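Local structure of glycosyl hydrolase, family 38 (Enterococcus faecalis, 5KBP) at residues Arg19-Pro24 and Asn570-Phe575; Asn319-Leu324 and Asp338-Ala343; Ala328-Gly333 and Val834-Gln839; Glu622-Val627 and Arg631-Gln636. The protein probably hydrolyses alpha-mannosidic linkages in carbohydrates, as a family 38 glycoside hydrolase, and probably binds a metal ion. All blocks are in the same frame, centred on the assembly; numbering follows the deposited sequence.

Contact 1 (Arg19-Pro24 and Asn570-Phe575)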
# COMPACT_ATOMS: atom_id res chain seq x y z
N ARG A 19 -13.10 9.99 -0.05
CA ARG A 19 -12.06 9.47 0.84
C ARG A 19 -10.66 9.73 0.27
O ARG A 19 -9.72 10.02 1.03
CB ARG A 19 -12.28 7.98 1.07
CG ARG A 19 -11.51 7.40 2.24
CD ARG A 19 -12.09 6.05 2.64
NE ARG A 19 -11.36 5.44 3.75
CZ ARG A 19 -10.35 4.60 3.61
NH1 ARG A 19 -9.93 4.26 2.39
NH2 ARG A 19 -9.75 4.09 4.67
N GLU A 20 -10.52 9.64 -1.05
CA GLU A 20 -9.25 9.94 -1.71
C GLU A 20 -9.55 10.41 -3.12
O GLU A 20 -10.35 9.78 -3.82
CB GLU A 20 -8.33 8.72 -1.72
CG GLU A 20 -9.04 7.41 -2.00
CD GLU A 20 -8.16 6.20 -1.75
OE1 GLU A 20 -8.55 5.08 -2.16
OE2 GLU A 20 -7.08 6.37 -1.14
N TRP A 21 -8.92 11.51 -3.53
CA TRP A 21 -9.19 12.09 -4.84
C TRP A 21 -7.97 12.82 -5.39
O TRP A 21 -7.01 12.18 -5.85
CB TRP A 21 -10.38 13.04 -4.76
CG TRP A 21 -10.92 13.45 -6.10
CD1 TRP A 21 -10.62 12.91 -7.31
CD2 TRP A 21 -11.86 14.51 -6.35
NE1 TRP A 21 -11.31 13.55 -8.31
CE2 TRP A 21 -12.08 14.54 -7.75
CE3 TRP A 21 -12.54 15.42 -5.54
CZ2 TRP A 21 -12.94 15.45 -8.34
CZ3 TRP A 21 -13.40 16.33 -6.14
CH2 TRP A 21 -13.59 16.34 -7.52
N TYR A 22 -7.99 14.15 -5.37
CA TYR A 22 -6.92 14.94 -5.96
C TYR A 22 -5.71 15.08 -5.05
O TYR A 22 -4.66 15.56 -5.50
CB TYR A 22 -7.43 16.33 -6.35
CG TYR A 22 -8.13 17.09 -5.24
CD1 TYR A 22 -9.49 16.93 -5.02
CD2 TYR A 22 -7.43 17.97 -4.42
CE1 TYR A 22 -10.14 17.62 -4.01
CE2 TYR A 22 -8.07 18.67 -3.41
CZ TYR A 22 -9.43 18.49 -3.21
OH TYR A 22 -10.07 19.17 -2.21
N LEU A 23 -5.82 14.69 -3.79
CA LEU A 23 -4.70 14.64 -2.86
C LEU A 23 -4.37 13.19 -2.52
O LEU A 23 -5.21 12.30 -2.70
CB LEU A 23 -5.03 15.41 -1.58
CG LEU A 23 -5.09 16.93 -1.65
CD1 LEU A 23 -5.54 17.51 -0.32
CD2 LEU A 23 -3.73 17.49 -2.04
N PRO A 24 -3.16 12.92 -2.04
CA PRO A 24 -2.89 11.60 -1.47
C PRO A 24 -3.85 11.32 -0.32
O PRO A 24 -4.39 12.24 0.30
CB PRO A 24 -1.44 11.71 -0.98
CG PRO A 24 -0.84 12.77 -1.84
CD PRO A 24 -1.94 13.75 -2.09
N ASN A 570 -9.27 12.98 -20.36
CA ASN A 570 -8.78 12.83 -19.00
C ASN A 570 -9.26 11.48 -18.45
O ASN A 570 -9.81 10.66 -19.19
CB ASN A 570 -9.23 14.01 -18.13
CG ASN A 570 -10.72 14.29 -18.26
OD1 ASN A 570 -11.54 13.38 -18.27
ND2 ASN A 570 -11.07 15.57 -18.37
N GLU A 571 -9.05 11.27 -17.15
CA GLU A 571 -9.48 10.02 -16.53
C GLU A 571 -11.00 9.88 -16.51
O GLU A 571 -11.50 8.77 -16.33
CB GLU A 571 -8.93 9.93 -15.11
CG GLU A 571 -7.42 10.09 -15.03
CD GLU A 571 -6.86 9.81 -13.65
OE1 GLU A 571 -6.01 8.90 -13.52
OE2 GLU A 571 -7.28 10.49 -12.69
N TYR A 572 -11.74 10.98 -16.69
CA TYR A 572 -13.19 10.93 -16.71
C TYR A 572 -13.76 10.71 -18.11
O TYR A 572 -14.72 9.95 -18.27
CB TYR A 572 -13.77 12.24 -16.16
CG TYR A 572 -13.63 12.43 -14.66
CD1 TYR A 572 -14.59 11.94 -13.79
CD2 TYR A 572 -12.55 13.12 -14.14
CE1 TYR A 572 -14.47 12.13 -12.42
CE2 TYR A 572 -12.42 13.31 -12.77
CZ TYR A 572 -13.38 12.81 -11.92
OH TYR A 572 -13.26 12.99 -10.56
N ILE A 573 -13.19 11.35 -19.12
CA ILE A 573 -13.82 11.49 -20.42
C ILE A 573 -12.82 11.15 -21.52
O ILE A 573 -11.66 11.56 -21.47
CB ILE A 573 -14.38 12.92 -20.62
CG1 ILE A 573 -15.37 13.26 -19.51
CG2 ILE A 573 -15.04 13.06 -21.99
CD1 ILE A 573 -15.95 14.65 -19.60
N PHE A 574 -13.29 10.40 -22.51
CA PHE A 574 -12.53 10.14 -23.73
C PHE A 574 -12.86 11.19 -24.77
O PHE A 574 -14.03 11.57 -24.93
CB PHE A 574 -12.83 8.74 -24.27
CG PHE A 574 -12.38 8.51 -25.69
CD1 PHE A 574 -11.08 8.12 -25.96
CD2 PHE A 574 -13.25 8.68 -26.75
CE1 PHE A 574 -10.65 7.91 -27.26
CE2 PHE A 574 -12.84 8.46 -28.06
CZ PHE A 574 -11.53 8.08 -28.31
N PHE A 575 -11.84 11.64 -25.50
CA PHE A 575 -12.06 12.60 -26.58
C PHE A 575 -10.99 12.37 -27.64
O PHE A 575 -9.80 12.59 -27.38
CB PHE A 575 -12.02 14.04 -26.07
CG PHE A 575 -12.31 15.06 -27.14
CD1 PHE A 575 -13.61 15.32 -27.53
CD2 PHE A 575 -11.28 15.75 -27.75
CE1 PHE A 575 -13.88 16.26 -28.51
CE2 PHE A 575 -11.54 16.69 -28.73
CZ PHE A 575 -12.85 16.95 -29.11
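Asn570 OD1, gripped by two backbone N-H groups, shapes the turn from which Tyr572 reaches across to Trp21. Tyr572 N lies 2.9 Å from Asn570 OD1, tilted out of the carbonyl plane, and Ile573 N, at 2.8 Å from Asn570 OD1, comes in almost in line with the C=O bond. This is an Asx turn combined with the wider Asx motif, and it helps set the direction in which Tyr572 leaves the loop. At the far end of that side chain, Trp21 NE1 donates to Tyr572 OH over 3.0 Å, but the N-H points well aside (120°) and the bond is weak. Trp21 CG stands anti to the backbone N (chi1 -167°), which helps bring the indole N-H to the hydroxyl. The indole nitrogen sits at the edge of the phenol ring, near its plane, and the two side chains cross at roughly a right angle. The hydroxyl does the touching: Tyr572 OH is also 3.3 Å from Trp21 CZ2, whereas the apolar approach of Trp21 CZ2 to Tyr572 CZ is 4.5 Å. Asp354 touches both aromatic residues. The two segments thus meet through one weak, bent N-H...O bond and the packing of the hydroxyl on the indole, in a buried setting.

Contact 2 (Asn319-Leu324 and Asp338-Ala343)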
# COMPACT_ATOMS: atom_id res chain seq x y z
N ASN A 319 -16.94 -16.10 -5.16
CA ASN A 319 -17.12 -17.33 -5.90
C ASN A 319 -16.07 -18.39 -5.60
O ASN A 319 -16.14 -19.49 -6.17
CB ASN A 319 -17.14 -17.03 -7.40
CG ASN A 319 -18.10 -15.91 -7.76
OD1 ASN A 319 -17.69 -14.81 -8.12
ND2 ASN A 319 -19.40 -16.18 -7.64
N ILE A 320 -15.10 -18.10 -4.73
CA ILE A 320 -14.08 -19.09 -4.38
C ILE A 320 -14.06 -19.28 -2.87
O ILE A 320 -14.45 -20.34 -2.36
CB ILE A 320 -12.69 -18.67 -4.89
CG1 ILE A 320 -12.74 -18.34 -6.38
CG2 ILE A 320 -11.69 -19.78 -4.63
CD1 ILE A 320 -13.08 -19.51 -7.26
N ALA A 321 -13.61 -18.26 -2.14
CA ALA A 321 -13.36 -18.40 -0.71
C ALA A 321 -14.64 -18.69 0.06
O ALA A 321 -14.70 -19.64 0.85
CB ALA A 321 -12.67 -17.14 -0.17
N GLU A 322 -15.67 -17.87 -0.14
CA GLU A 322 -16.91 -18.05 0.61
C GLU A 322 -17.60 -19.38 0.32
O GLU A 322 -18.01 -20.05 1.28
CB GLU A 322 -17.85 -16.86 0.35
CG GLU A 322 -17.42 -15.58 1.04
CD GLU A 322 -18.43 -14.46 0.88
OE1 GLU A 322 -19.38 -14.63 0.09
OE2 GLU A 322 -18.27 -13.41 1.55
N PRO A 323 -17.79 -19.81 -0.94
CA PRO A 323 -18.41 -21.13 -1.15
C PRO A 323 -17.61 -22.28 -0.57
O PRO A 323 -18.20 -23.21 -0.01
CB PRO A 323 -18.52 -21.22 -2.68
CG PRO A 323 -18.50 -19.81 -3.15
CD PRO A 323 -17.57 -19.10 -2.22
N LEU A 324 -16.28 -22.23 -0.68
CA LEU A 324 -15.46 -23.28 -0.09
C LEU A 324 -15.54 -23.26 1.43
O LEU A 324 -15.62 -24.32 2.07
CB LEU A 324 -14.01 -23.14 -0.56
CG LEU A 324 -13.72 -23.54 -2.01
CD1 LEU A 324 -12.29 -23.16 -2.39
CD2 LEU A 324 -13.95 -25.03 -2.21
N ASP A 338 -14.84 -13.14 10.91
CA ASP A 338 -14.01 -11.96 11.14
C ASP A 338 -13.02 -11.74 10.01
O ASP A 338 -12.76 -10.60 9.61
CB ASP A 338 -13.27 -12.10 12.48
CG ASP A 338 -14.19 -11.99 13.67
OD1 ASP A 338 -15.34 -11.52 13.50
OD2 ASP A 338 -13.78 -12.37 14.79
N GLN A 339 -12.47 -12.83 9.46
CA GLN A 339 -11.52 -12.69 8.36
C GLN A 339 -12.21 -12.22 7.08
O GLN A 339 -11.66 -11.39 6.35
CB GLN A 339 -10.79 -14.01 8.12
CG GLN A 339 -9.83 -14.42 9.23
CD GLN A 339 -10.51 -15.13 10.38
OE1 GLN A 339 -11.74 -15.10 10.51
NE2 GLN A 339 -9.72 -15.77 11.23
N PHE A 340 -13.41 -12.74 6.81
CA PHE A 340 -14.15 -12.29 5.63
C PHE A 340 -14.57 -10.83 5.77
O PHE A 340 -14.57 -10.08 4.79
CB PHE A 340 -15.36 -13.18 5.39
CG PHE A 340 -15.06 -14.42 4.59
CD1 PHE A 340 -14.56 -14.31 3.31
CD2 PHE A 340 -15.29 -15.68 5.12
CE1 PHE A 340 -14.27 -15.44 2.56
CE2 PHE A 340 -15.01 -16.81 4.38
CZ PHE A 340 -14.50 -16.70 3.10
N ASP A 341 -14.95 -10.42 6.99
CA ASP A 341 -15.29 -9.02 7.22
C ASP A 341 -14.07 -8.13 7.02
O ASP A 341 -14.19 -7.01 6.52
CB ASP A 341 -15.87 -8.86 8.62
CG ASP A 341 -16.25 -7.42 8.93
OD1 ASP A 341 -17.30 -6.95 8.42
OD2 ASP A 341 -15.51 -6.76 9.69
N TYR A 342 -12.89 -8.62 7.40
CA TYR A 342 -11.67 -7.85 7.21
C TYR A 342 -11.29 -7.79 5.73
O TYR A 342 -10.80 -6.76 5.25
CB TYR A 342 -10.53 -8.47 8.03
CG TYR A 342 -9.17 -7.85 7.82
CD1 TYR A 342 -8.81 -6.69 8.48
CD2 TYR A 342 -8.25 -8.45 6.97
CE1 TYR A 342 -7.56 -6.13 8.29
CE2 TYR A 342 -7.00 -7.89 6.77
CZ TYR A 342 -6.66 -6.73 7.44
OH TYR A 342 -5.41 -6.17 7.24
N ALA A 343 -11.51 -8.88 4.99
CA ALA A 343 -11.19 -8.88 3.57
C ALA A 343 -12.16 -8.00 2.78
O ALA A 343 -11.76 -7.30 1.85
CB ALA A 343 -11.21 -10.31 3.02
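Phe340 projects from helix 337-348 onto the backbone and side chains of Ala321 and Glu322 on helix 304-332, and these three buried residues make up the contact. Phe340 takes the largest share of it. Its CG stands anti to the carbonyl carbon (chi1 -85°), which turns the ring toward the other helix, and the outer corner formed by CE1 and CZ does the touching. Ala321 meets this corner in the plane of the ring, with its CB 3.6 Å from Phe340 CE1. Glu322 comes from a different direction: its CG rides over one face, 3.8 Å from the centroid of the Phe340 ring and 25° off the normal, a CH-pi contact displaced toward the rim. Phe340 CZ also reaches the main chain, 3.6 Å from Glu322 N. Beyond CG the glutamate chain is extended, so its aliphatic part serves the aromatic ring while its carboxylate, steeply turned against the ring plane, is carried on to Arg105 in a salt bridge and to the indole N-H of Trp344. One side chain thus does both apolar and ionic work. Around this pair, Tyr335 in the connecting loop meets the Phe340 ring, Leu382 of helix 362-393 packs against it, and Leu324 lies against the same long helix and strand 804-807, placing the contact within the helical middle region of the enzyme.

Contact 3 (Ala328-Gly333 and Val834-Gln839)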
# COMPACT_ATOMS: atom_id res chain seq x y z
N ALA A 328 -16.79 -26.05 3.98
CA ALA A 328 -15.87 -26.51 5.02
C ALA A 328 -16.47 -26.41 6.42
O ALA A 328 -15.95 -27.04 7.34
CB ALA A 328 -14.57 -25.70 4.95
N TYR A 329 -17.54 -25.63 6.59
CA TYR A 329 -18.21 -25.57 7.88
C TYR A 329 -18.82 -26.92 8.25
O TYR A 329 -18.96 -27.23 9.44
CB TYR A 329 -19.29 -24.49 7.86
CG TYR A 329 -20.17 -24.46 9.09
CD1 TYR A 329 -19.79 -23.74 10.22
CD2 TYR A 329 -21.38 -25.14 9.12
CE1 TYR A 329 -20.59 -23.71 11.34
CE2 TYR A 329 -22.18 -25.12 10.25
CZ TYR A 329 -21.78 -24.40 11.36
OH TYR A 329 -22.58 -24.38 12.48
N GLU A 330 -19.17 -27.73 7.25
CA GLU A 330 -19.80 -29.02 7.53
C GLU A 330 -18.87 -29.95 8.29
O GLU A 330 -19.34 -30.81 9.05
CB GLU A 330 -20.25 -29.66 6.22
CG GLU A 330 -21.20 -28.80 5.38
CD GLU A 330 -22.61 -28.78 5.93
OE1 GLU A 330 -22.92 -29.61 6.81
OE2 GLU A 330 -23.42 -27.93 5.48
N VAL A 331 -17.56 -29.82 8.11
CA VAL A 331 -16.61 -30.73 8.71
C VAL A 331 -15.90 -30.13 9.91
O VAL A 331 -15.47 -30.87 10.80
CB VAL A 331 -15.58 -31.22 7.67
CG1 VAL A 331 -16.28 -31.82 6.45
CG2 VAL A 331 -14.65 -30.10 7.24
N THR A 332 -15.79 -28.80 9.98
CA THR A 332 -15.08 -28.16 11.07
C THR A 332 -16.00 -27.50 12.09
O THR A 332 -15.59 -27.31 13.23
CB THR A 332 -14.11 -27.10 10.54
OG1 THR A 332 -14.85 -26.06 9.89
CG2 THR A 332 -13.12 -27.72 9.56
N GLY A 333 -17.22 -27.14 11.69
CA GLY A 333 -18.09 -26.38 12.56
C GLY A 333 -17.70 -24.93 12.73
O GLY A 333 -18.24 -24.25 13.62
N VAL A 834 -22.75 -17.82 -2.19
CA VAL A 834 -22.93 -18.93 -1.27
C VAL A 834 -22.00 -18.67 -0.09
O VAL A 834 -20.78 -18.74 -0.23
CB VAL A 834 -22.62 -20.30 -1.90
CG1 VAL A 834 -22.50 -21.37 -0.82
CG2 VAL A 834 -23.71 -20.69 -2.89
N LYS A 835 -22.58 -18.34 1.06
CA LYS A 835 -21.79 -18.03 2.25
C LYS A 835 -22.64 -18.35 3.48
O LYS A 835 -23.67 -19.04 3.37
CB LYS A 835 -21.31 -16.57 2.21
CG LYS A 835 -22.41 -15.54 2.38
CD LYS A 835 -21.85 -14.13 2.32
CE LYS A 835 -22.89 -13.10 2.74
NZ LYS A 835 -23.25 -13.25 4.17
N ARG A 836 -22.24 -17.86 4.64
CA ARG A 836 -22.95 -18.13 5.88
C ARG A 836 -23.11 -16.86 6.69
O ARG A 836 -22.30 -15.93 6.61
CB ARG A 836 -22.22 -19.21 6.71
CG ARG A 836 -22.22 -20.57 6.04
CD ARG A 836 -21.65 -21.66 6.92
NE ARG A 836 -21.77 -22.97 6.28
CZ ARG A 836 -22.81 -23.78 6.44
NH1 ARG A 836 -23.81 -23.44 7.24
NH2 ARG A 836 -22.84 -24.95 5.81
N GLN A 837 -24.19 -16.82 7.48
CA GLN A 837 -24.51 -15.65 8.29
C GLN A 837 -23.55 -15.53 9.47
O GLN A 837 -23.01 -16.52 9.96
CB GLN A 837 -25.96 -15.73 8.77
CG GLN A 837 -26.51 -14.45 9.36
CD GLN A 837 -28.02 -14.48 9.52
OE1 GLN A 837 -28.61 -15.54 9.77
NE2 GLN A 837 -28.66 -13.33 9.38
N GLU A 838 -23.37 -14.28 9.94
CA GLU A 838 -22.27 -13.98 10.86
C GLU A 838 -22.36 -14.79 12.14
O GLU A 838 -21.40 -15.46 12.54
CB GLU A 838 -22.25 -12.48 11.17
CG GLU A 838 -21.49 -11.64 10.16
CD GLU A 838 -20.96 -10.36 10.75
OE1 GLU A 838 -19.95 -9.83 10.24
OE2 GLU A 838 -21.56 -9.87 11.74
N GLN A 839 -23.51 -14.74 12.83
CA GLN A 839 -23.64 -15.39 14.12
C GLN A 839 -24.40 -16.71 14.06
O GLN A 839 -24.01 -17.67 14.73
CB GLN A 839 -24.34 -14.45 15.11
CG GLN A 839 -23.56 -13.17 15.39
CD GLN A 839 -24.13 -12.38 16.55
OE1 GLN A 839 -23.82 -12.64 17.71
NE2 GLN A 839 -24.97 -11.39 16.24
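Arg836 lays its guanidinium group against Tyr329 and turns one amino group to Glu330, so that two neighbouring residues of helix 304-332 receive one arginine from strand 829-836. The packing interaction is the broader one. Tyr329 CD2 stands above the centre of the guanidinium, 3.3 Å from Arg836 CZ, but the two planes are inclined by 33° and the group meets the tyrosine ring obliquely. Nearer the helix, Tyr329 CB lies 3.3 Å from Arg836 NE. An extended chain from CG to NE carries the arginine this far. The ionic interaction joins Arg836 NH2 to Glu330 OE2 at 3.1 Å, a salt bridge whose hydrogen-bond component is weak because the N-H is badly aligned (121°). The glutamate chain bends at chi2 (-76°) to reach it, and its oxygen also serves Lys861 and Tyr821. Further hydrogen bonds pin the arginine: NE donates to Ala326 O, and NH1 to Asn841 O. Within the helix, Thr332 OG1 donates to Ala328 O over 2.9 Å, beside backbone bonds to the same oxygen, where the helix nears its end. The arginine, held by a carboxylate and by main-chain carbonyls, joins the outermost strand of the C-terminal beta sandwich to the end of a long helix of the middle domain of this family 38 enzyme.

Contact 4 (Glu622-Val627 and Arg631-Gln636)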
# COMPACT_ATOMS: atom_id res chain seq x y z
N GLU A 622 0.21 21.98 -22.79
CA GLU A 622 -0.24 23.35 -22.55
C GLU A 622 -1.75 23.42 -22.38
O GLU A 622 -2.25 24.19 -21.56
CB GLU A 622 0.22 24.25 -23.70
CG GLU A 622 1.69 24.59 -23.67
CD GLU A 622 2.07 25.43 -22.47
OE1 GLU A 622 1.52 26.55 -22.33
OE2 GLU A 622 2.91 24.98 -21.67
N GLU A 623 -2.49 22.62 -23.15
CA GLU A 623 -3.95 22.63 -23.03
C GLU A 623 -4.40 21.99 -21.72
O GLU A 623 -5.50 22.30 -21.24
CB GLU A 623 -4.58 21.92 -24.23
CG GLU A 623 -4.27 22.58 -25.56
CD GLU A 623 -5.00 21.94 -26.72
OE1 GLU A 623 -5.65 22.68 -27.49
OE2 GLU A 623 -4.91 20.71 -26.88
N GLN A 624 -3.58 21.11 -21.14
CA GLN A 624 -3.89 20.54 -19.84
C GLN A 624 -3.54 21.51 -18.71
O GLN A 624 -4.32 21.68 -17.77
CB GLN A 624 -3.14 19.22 -19.64
CG GLN A 624 -3.57 18.12 -20.59
CD GLN A 624 -2.64 16.92 -20.53
OE1 GLN A 624 -1.46 17.06 -20.18
NE2 GLN A 624 -3.15 15.75 -20.87
N LYS A 625 -2.38 22.16 -18.80
CA LYS A 625 -1.96 23.08 -17.75
C LYS A 625 -2.89 24.29 -17.66
O LYS A 625 -3.18 24.77 -16.56
CB LYS A 625 -0.52 23.53 -17.98
CG LYS A 625 0.52 22.44 -17.77
CD LYS A 625 1.93 22.99 -17.93
CE LYS A 625 2.98 21.94 -17.59
NZ LYS A 625 4.36 22.48 -17.74
N ALA A 626 -3.35 24.78 -18.80
CA ALA A 626 -4.26 25.92 -18.83
C ALA A 626 -5.70 25.53 -18.51
O ALA A 626 -6.56 26.42 -18.47
CB ALA A 626 -4.21 26.60 -20.20
N VAL A 627 -5.97 24.25 -18.26
CA VAL A 627 -7.31 23.74 -18.00
C VAL A 627 -8.25 24.19 -19.11
O VAL A 627 -9.30 24.79 -18.86
CB VAL A 627 -7.82 24.17 -16.61
CG1 VAL A 627 -9.01 23.31 -16.19
CG2 VAL A 627 -6.71 24.09 -15.59
N ARG A 631 -13.18 19.70 -25.32
CA ARG A 631 -13.78 19.81 -26.65
C ARG A 631 -13.11 20.88 -27.50
O ARG A 631 -13.19 20.82 -28.73
CB ARG A 631 -15.28 20.09 -26.54
CG ARG A 631 -16.13 18.84 -26.37
CD ARG A 631 -17.61 19.16 -26.55
NE ARG A 631 -18.15 19.93 -25.44
CZ ARG A 631 -19.34 20.51 -25.44
NH1 ARG A 631 -20.12 20.42 -26.51
NH2 ARG A 631 -19.75 21.19 -24.38
N GLU A 632 -12.46 21.87 -26.88
CA GLU A 632 -11.80 22.95 -27.59
C GLU A 632 -10.31 22.68 -27.80
O GLU A 632 -9.56 23.61 -28.12
CB GLU A 632 -12.00 24.27 -26.85
CG GLU A 632 -13.45 24.64 -26.61
CD GLU A 632 -14.16 25.07 -27.87
OE1 GLU A 632 -13.52 25.70 -28.74
OE2 GLU A 632 -15.37 24.77 -28.01
N ARG A 633 -9.87 21.44 -27.62
CA ARG A 633 -8.45 21.11 -27.67
C ARG A 633 -8.01 20.84 -29.10
O ARG A 633 -8.65 20.06 -29.82
CB ARG A 633 -8.14 19.92 -26.77
CG ARG A 633 -8.24 20.26 -25.29
CD ARG A 633 -7.82 19.12 -24.38
NE ARG A 633 -7.77 19.57 -22.99
CZ ARG A 633 -7.55 18.78 -21.95
NH1 ARG A 633 -7.35 17.48 -22.13
NH2 ARG A 633 -7.52 19.28 -20.73
N LEU A 634 -6.91 21.49 -29.51
CA LEU A 634 -6.40 21.39 -30.86
C LEU A 634 -5.30 20.36 -31.02
O LEU A 634 -4.83 20.14 -32.14
CB LEU A 634 -5.87 22.76 -31.32
CG LEU A 634 -6.80 23.96 -31.12
CD1 LEU A 634 -6.06 25.26 -31.40
CD2 LEU A 634 -8.03 23.83 -32.02
N ALA A 635 -4.87 19.72 -29.93
CA ALA A 635 -3.77 18.77 -30.01
C ALA A 635 -4.14 17.58 -30.89
O ALA A 635 -5.30 17.14 -30.92
CB ALA A 635 -3.40 18.28 -28.61
N GLN A 636 -3.16 17.08 -31.62
CA GLN A 636 -3.31 15.91 -32.47
C GLN A 636 -2.29 14.85 -32.06
O GLN A 636 -1.40 15.09 -31.25
CB GLN A 636 -3.15 16.27 -33.95
CG GLN A 636 -4.06 17.40 -34.40
CD GLN A 636 -5.53 17.08 -34.22
OE1 GLN A 636 -5.95 15.93 -34.34
NE2 GLN A 636 -6.33 18.11 -33.94
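With CG anti to the carbonyl carbon (chi1 -61°) and the chain extended beyond it (chi2 -175°), Glu623 sends its carboxylate out from helix 619-625 to the backbone of Arg633, Leu634 and Ala635. Both of its oxygens are used. Leu634 N donates to Glu623 OE1 over 2.7 Å in a nearly straight bond (165°) that meets the syn lone pair. Ala635 N donates to Glu623 OE2 over 3.2 Å, also from the syn side but out of the carboxylate plane. Two successive N-H groups of an irregular loop are thereby held by one acid, which helps fix the orientation of the peptide between them. The same carboxylate forms a salt bridge with Arg628, which probably stabilises its negative charge in this buried place. Arg633, extended in its turn, slides past Glu623 in the reverse direction: its CB approaches Glu623 OE2 to 3.3 Å, while its guanidinium continues to Gln624, whose CG lies over one face, 4.1 Å from Arg633 NH2. The charged end of the arginine is taken up by Glu756 in a salt bridge and by the carbonyl oxygens of Arg628 and Ile568. Ala635 closes the other flank, its CB 3.3 Å from Glu623 OE2. At the end of the first segment the chain leaves the helix at Val627, with positive phi and its N bonded to Gln624 O. The arrangement is a Schellman motif at a helix C terminus followed by a returning loop whose backbone N-H groups are held by the carboxylate of a glutamate in the last turn.

How the contacts relate
From the N terminus, contact 1 opens in the loop after strand 7-13 and closes 546 residues later, joining the N-terminal and C-terminal parts of the fold. Contact 2 is nested inside that loop and closes a helical hairpin with a short connecting loop in the middle domain. Contact 3 opens between the two segments of contact 2 and closes only in the C-terminal beta sandwich, so it crosses both contact 1 and contact 2. Contact 4 closes a tight local turn after contact 1 has ended, nested within contact 3. Contacts 2 and 3 share helix 304-332 and touch through Glu322 and Lys835; contacts 1 and 4 touch through Phe575 and Arg631.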